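Local coordinates for protein transcription termination factor FttA (Pyrococcus horikoshii, PDB 3AF6) that probably terminates archaeal transcription as a zinc-dependent nuclease that cuts nascent RNA and degrades the released transcript from its 5' end, at residues 360-365 / 388-393; 335-340 / 351-356. All coordinates share one frame; numbering follows the deposited sequence.

Following the chain from its N terminus, contact 2 comes first: strand 335-341 turns back into strand 349-355, and pairing 335-340 with 351-356 closes a short beta hairpin. The chain then runs directly into strand 360-364, the next neighbour in the same sheet, and contact 1 closes a longer excursion of 22 residues without helix or strand by setting 388-393 beside 360-365. The two contacts therefore lie in series, neither enclosing the other, with centres about 11 Å apart. Backbone bonding of Ile362 with Leu353 and of Ile364 with Val351 joins them, making four successive strands of one mixed sheet in the metallo-beta-lactamase domain.

Contact 1 of 2, residues 360-365 / 388-393; sequences HNIAIT and TLVMES
His360 turns its CG away from the backbone N (chi1 -165°), while Thr388 holds OG1 beside its own N and opposite the carbonyl carbon (chi1 -55°); the two settings bring ring and hydroxyl together at the start of a parallel strand pair in the metallo-beta-lactamase fold. Thr388 OG1 lies near the imidazole plane, at its edge, hydrogen-bonded to His360 NE2 at 2.6 Å. Beyond this bond the backbones follow the parallel pattern, in which one residue bridges two partners. Thr388 N donates to Asn361 O, and Thr388 O takes the N-H of Ala363 at 2.9 Å. Ala363 O in turn accepts from Val390 N (2.8 Å), and Val390 O receives the N-H of Thr365. Side chains alternate between the faces. Ile362 and Val390 run alongside each other in one direction, with CG2 of Ile362 4.1 Å from CG2 of Val390, and Ile364 joins them on that face through CG1. On the reverse face Leu389 bends CD1 toward the neighbouring strand, 3.7 Å from Ala363 CB, and Tyr603 of helix 597-606 packs on the leucine. The strand ends lead to the zinc centre. Glu392, whose carboxylate is hydrogen-bonded to Thr394, His594 and the backbone N of Phe368, sits beside the zinc ligand Asp367; the nearest atom of the Glu392 side chain is about 7 Å from a zinc ion, a position consistent with a second-shell role. The methyl of Thr365 packs alongside the aliphatic part of Glu392, Thr365 CG2 lying 3.9 Å from Glu392 CG.

Contact 2 of 2, residues 335-340 / 351-356; sequences IRLTLH and VHLHIG
Arg336 and His354 face each other as a hydrogen-bonded antiparallel pair, and each satisfies both backbone polar groups of the other. Arg336 N donates to His354 O at 2.7 Å, and His354 N returns an almost straight bond (175°) to Arg336 O at 2.8 Å. Two residues on, Thr338 and His352 repeat the exchange less tightly: Thr338 N reaches His352 O at 3.3 Å, while His352 N donates to Thr338 O at 3.0 Å. Arg336 O is gripped a second time, by a water that donates to it at 3.2 Å. The same water is hydrogen-bonded to Thr338 OG1 and to His352 ND1, each at 2.8 Å, and so links three polar atoms across the strands. His352 holds CG opposite its backbone N (chi1 -179°), which helps carry ND1 to this water. These pairs zip up the beta hairpin of strands 335-341 and 349-355 in the metallo-beta-lactamase sandwich. Its other face is apolar: Leu337 CD1 lies against Val351 CG1 at 3.5 Å and also touches Leu353 CD2, whose second neighbour is Ile335 CG2. Leu337, Leu339, Val351 and Leu353 press on Ile253 of the second sheet. On the polar face, the Arg336 and His354 side chains run side by side in the same direction, their guanidinium and ring planes 35° apart, with NE near CD2 at the ring edge. Their polar ends have further partners: NE of Arg336 is hydrogen-bonded to a modified group of the bound ligand, NH1 forms salt bridges to Glu183 and Asp330, and ND1 of His354 meets the Asn361 amide. His352 NE2 donates to the backbone O of Arg385, leaving ND1 turned to the water.

Contact 1 of 2, residues 360-365 / 388-393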
# COMPACT_ATOMS: atom_id res chain seq x y z
N HIS A 360 -9.73 -21.48 12.31
CA HIS A 360 -10.27 -20.15 12.56
C HIS A 360 -9.85 -19.18 11.47
O HIS A 360 -8.76 -19.31 10.90
CB HIS A 360 -9.77 -19.63 13.91
CG HIS A 360 -10.53 -18.45 14.43
ND1 HIS A 360 -11.61 -18.57 15.27
CD2 HIS A 360 -10.36 -17.12 14.23
CE1 HIS A 360 -12.07 -17.37 15.58
NE2 HIS A 360 -11.32 -16.47 14.96
N ASN A 361 -10.69 -18.19 11.18
CA ASN A 361 -10.36 -17.22 10.15
C ASN A 361 -10.57 -15.79 10.61
O ASN A 361 -11.63 -15.43 11.12
CB ASN A 361 -11.18 -17.48 8.89
CG ASN A 361 -10.95 -18.86 8.35
OD1 ASN A 361 -11.43 -19.85 8.92
ND2 ASN A 361 -10.20 -18.95 7.26
N ILE A 362 -9.53 -14.98 10.42
CA ILE A 362 -9.56 -13.58 10.81
C ILE A 362 -9.48 -12.71 9.56
O ILE A 362 -8.80 -13.06 8.60
CB ILE A 362 -8.34 -13.21 11.70
CG1 ILE A 362 -8.26 -14.16 12.90
CG2 ILE A 362 -8.47 -11.78 12.20
CD1 ILE A 362 -6.95 -14.04 13.69
N ALA A 363 -10.19 -11.60 9.58
CA ALA A 363 -10.15 -10.64 8.48
C ALA A 363 -9.87 -9.29 9.12
O ALA A 363 -10.66 -8.82 9.96
CB ALA A 363 -11.47 -10.61 7.73
N ILE A 364 -8.74 -8.70 8.76
CA ILE A 364 -8.35 -7.41 9.29
C ILE A 364 -8.55 -6.41 8.17
O ILE A 364 -7.95 -6.48 7.09
CB ILE A 364 -6.87 -7.44 9.74
CG1 ILE A 364 -6.65 -8.61 10.70
CG2 ILE A 364 -6.49 -6.13 10.43
CD1 ILE A 364 -5.23 -9.15 10.68
N THR A 365 -9.42 -5.46 8.45
CA THR A 365 -9.82 -4.45 7.51
C THR A 365 -8.85 -3.34 7.10
O THR A 365 -8.88 -2.89 5.95
CB THR A 365 -11.10 -3.84 8.04
OG1 THR A 365 -12.13 -4.02 7.07
CG2 THR A 365 -10.93 -2.41 8.36
N THR A 388 -13.72 -14.19 12.78
CA THR A 388 -13.40 -12.93 13.44
C THR A 388 -13.05 -11.76 12.49
O THR A 388 -12.17 -11.88 11.62
CB THR A 388 -12.20 -13.10 14.43
OG1 THR A 388 -12.49 -14.15 15.36
CG2 THR A 388 -11.94 -11.80 15.20
N LEU A 389 -13.72 -10.63 12.70
CA LEU A 389 -13.49 -9.45 11.88
C LEU A 389 -12.94 -8.28 12.70
O LEU A 389 -13.57 -7.82 13.64
CB LEU A 389 -14.78 -9.00 11.20
CG LEU A 389 -14.60 -7.74 10.34
CD1 LEU A 389 -13.60 -8.05 9.24
CD2 LEU A 389 -15.93 -7.28 9.73
N VAL A 390 -11.75 -7.80 12.33
CA VAL A 390 -11.15 -6.66 13.01
C VAL A 390 -11.37 -5.53 12.02
O VAL A 390 -10.86 -5.62 10.90
CB VAL A 390 -9.61 -6.85 13.23
CG1 VAL A 390 -9.06 -5.67 14.01
CG2 VAL A 390 -9.34 -8.16 13.95
N MET A 391 -12.11 -4.50 12.41
CA MET A 391 -12.41 -3.40 11.49
C MET A 391 -12.06 -2.02 12.03
O MET A 391 -12.03 -1.80 13.24
CB MET A 391 -13.89 -3.44 11.09
CG MET A 391 -14.87 -3.08 12.22
SD MET A 391 -16.63 -3.29 11.78
CE MET A 391 -16.77 -2.25 10.33
N GLU A 392 -11.82 -1.07 11.13
CA GLU A 392 -11.49 0.29 11.53
C GLU A 392 -12.72 1.05 12.05
O GLU A 392 -13.85 0.63 11.81
CB GLU A 392 -10.84 1.04 10.36
CG GLU A 392 -11.75 1.34 9.20
CD GLU A 392 -11.57 2.76 8.67
OE1 GLU A 392 -11.84 3.71 9.43
OE2 GLU A 392 -11.16 2.93 7.50
N SER A 393 -12.50 2.16 12.75
CA SER A 393 -13.60 2.94 13.31
C SER A 393 -13.38 4.45 13.20
O SER A 393 -13.94 5.20 14.00
CB SER A 393 -13.78 2.60 14.80
OG SER A 393 -13.56 1.22 15.05

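Contact 2 of 2, residues 335-340 / 351-356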
# COMPACT_ATOMS: atom_id res chain seq x y z
N ILE A 335 -0.70 -20.75 9.00
CA ILE A 335 -1.36 -19.51 8.60
C ILE A 335 -1.31 -19.33 7.09
O ILE A 335 -0.25 -19.39 6.49
CB ILE A 335 -0.68 -18.26 9.22
CG1 ILE A 335 -0.86 -18.26 10.74
CG2 ILE A 335 -1.28 -16.99 8.63
CD1 ILE A 335 -0.23 -17.08 11.43
N ARG A 336 -2.47 -19.10 6.49
CA ARG A 336 -2.55 -18.89 5.05
C ARG A 336 -3.11 -17.50 4.77
O ARG A 336 -4.17 -17.11 5.28
CB ARG A 336 -3.44 -19.94 4.40
CG ARG A 336 -2.68 -20.87 3.47
CD ARG A 336 -3.65 -21.60 2.58
NE ARG A 336 -4.43 -22.57 3.33
CZ ARG A 336 -3.94 -23.71 3.80
NH1 ARG A 336 -2.67 -24.01 3.59
NH2 ARG A 336 -4.71 -24.54 4.48
N LEU A 337 -2.38 -16.75 3.94
CA LEU A 337 -2.75 -15.38 3.61
C LEU A 337 -3.40 -15.16 2.26
O LEU A 337 -3.05 -15.79 1.26
CB LEU A 337 -1.50 -14.49 3.69
CG LEU A 337 -1.65 -13.03 3.24
CD1 LEU A 337 -2.46 -12.23 4.26
CD2 LEU A 337 -0.26 -12.42 3.07
N THR A 338 -4.34 -14.23 2.25
CA THR A 338 -5.03 -13.82 1.04
C THR A 338 -5.35 -12.36 1.29
O THR A 338 -5.82 -12.00 2.37
CB THR A 338 -6.37 -14.56 0.82
OG1 THR A 338 -6.17 -15.97 0.83
CG2 THR A 338 -6.96 -14.16 -0.53
N LEU A 339 -5.07 -11.51 0.30
CA LEU A 339 -5.36 -10.09 0.41
C LEU A 339 -6.54 -9.77 -0.50
O LEU A 339 -6.68 -10.35 -1.58
CB LEU A 339 -4.14 -9.27 -0.03
CG LEU A 339 -2.85 -9.42 0.75
CD1 LEU A 339 -1.77 -8.53 0.11
CD2 LEU A 339 -3.07 -9.05 2.22
N HIS A 340 -7.39 -8.85 -0.05
CA HIS A 340 -8.57 -8.45 -0.81
C HIS A 340 -8.64 -6.93 -0.87
O HIS A 340 -8.05 -6.23 -0.04
CB HIS A 340 -9.84 -9.00 -0.16
CG HIS A 340 -9.98 -10.49 -0.25
ND1 HIS A 340 -10.13 -11.15 -1.45
CD2 HIS A 340 -9.98 -11.44 0.71
CE1 HIS A 340 -10.21 -12.45 -1.22
NE2 HIS A 340 -10.12 -12.65 0.08
N VAL A 351 -6.76 -7.75 5.01
CA VAL A 351 -5.93 -8.94 5.20
C VAL A 351 -6.74 -10.08 5.78
O VAL A 351 -7.39 -9.92 6.80
CB VAL A 351 -4.75 -8.64 6.13
CG1 VAL A 351 -4.00 -9.92 6.46
CG2 VAL A 351 -3.82 -7.65 5.45
N HIS A 352 -6.71 -11.23 5.11
CA HIS A 352 -7.47 -12.39 5.57
C HIS A 352 -6.53 -13.51 5.98
O HIS A 352 -5.67 -13.94 5.21
CB HIS A 352 -8.42 -12.88 4.46
CG HIS A 352 -9.25 -14.06 4.86
ND1 HIS A 352 -8.77 -15.36 4.87
CD2 HIS A 352 -10.53 -14.13 5.31
CE1 HIS A 352 -9.71 -16.17 5.31
NE2 HIS A 352 -10.79 -15.46 5.59
N LEU A 353 -6.68 -13.98 7.21
CA LEU A 353 -5.83 -15.04 7.69
C LEU A 353 -6.61 -16.31 7.96
O LEU A 353 -7.53 -16.35 8.78
CB LEU A 353 -5.06 -14.61 8.95
CG LEU A 353 -4.07 -13.46 8.79
CD1 LEU A 353 -3.30 -13.27 10.09
CD2 LEU A 353 -3.11 -13.76 7.64
N HIS A 354 -6.24 -17.34 7.22
CA HIS A 354 -6.83 -18.66 7.34
C HIS A 354 -5.85 -19.39 8.26
O HIS A 354 -4.76 -19.76 7.82
CB HIS A 354 -6.90 -19.30 5.95
CG HIS A 354 -7.26 -20.75 5.97
ND1 HIS A 354 -8.42 -21.23 6.54
CD2 HIS A 354 -6.61 -21.83 5.49
CE1 HIS A 354 -8.46 -22.54 6.41
NE2 HIS A 354 -7.37 -22.93 5.78
N ILE A 355 -6.23 -19.57 9.53
CA ILE A 355 -5.37 -20.23 10.51
C ILE A 355 -5.75 -21.69 10.76
O ILE A 355 -6.93 -22.00 10.95
CB ILE A 355 -5.39 -19.48 11.85
CG1 ILE A 355 -5.03 -18.01 11.62
CG2 ILE A 355 -4.39 -20.10 12.81
CD1 ILE A 355 -5.14 -17.15 12.85
N GLY A 356 -4.75 -22.56 10.79
CA GLY A 356 -5.00 -23.98 10.96
C GLY A 356 -5.56 -24.39 9.62
O GLY A 356 -5.49 -23.60 8.66
O HOH W 1 -6.75 -16.80 3.47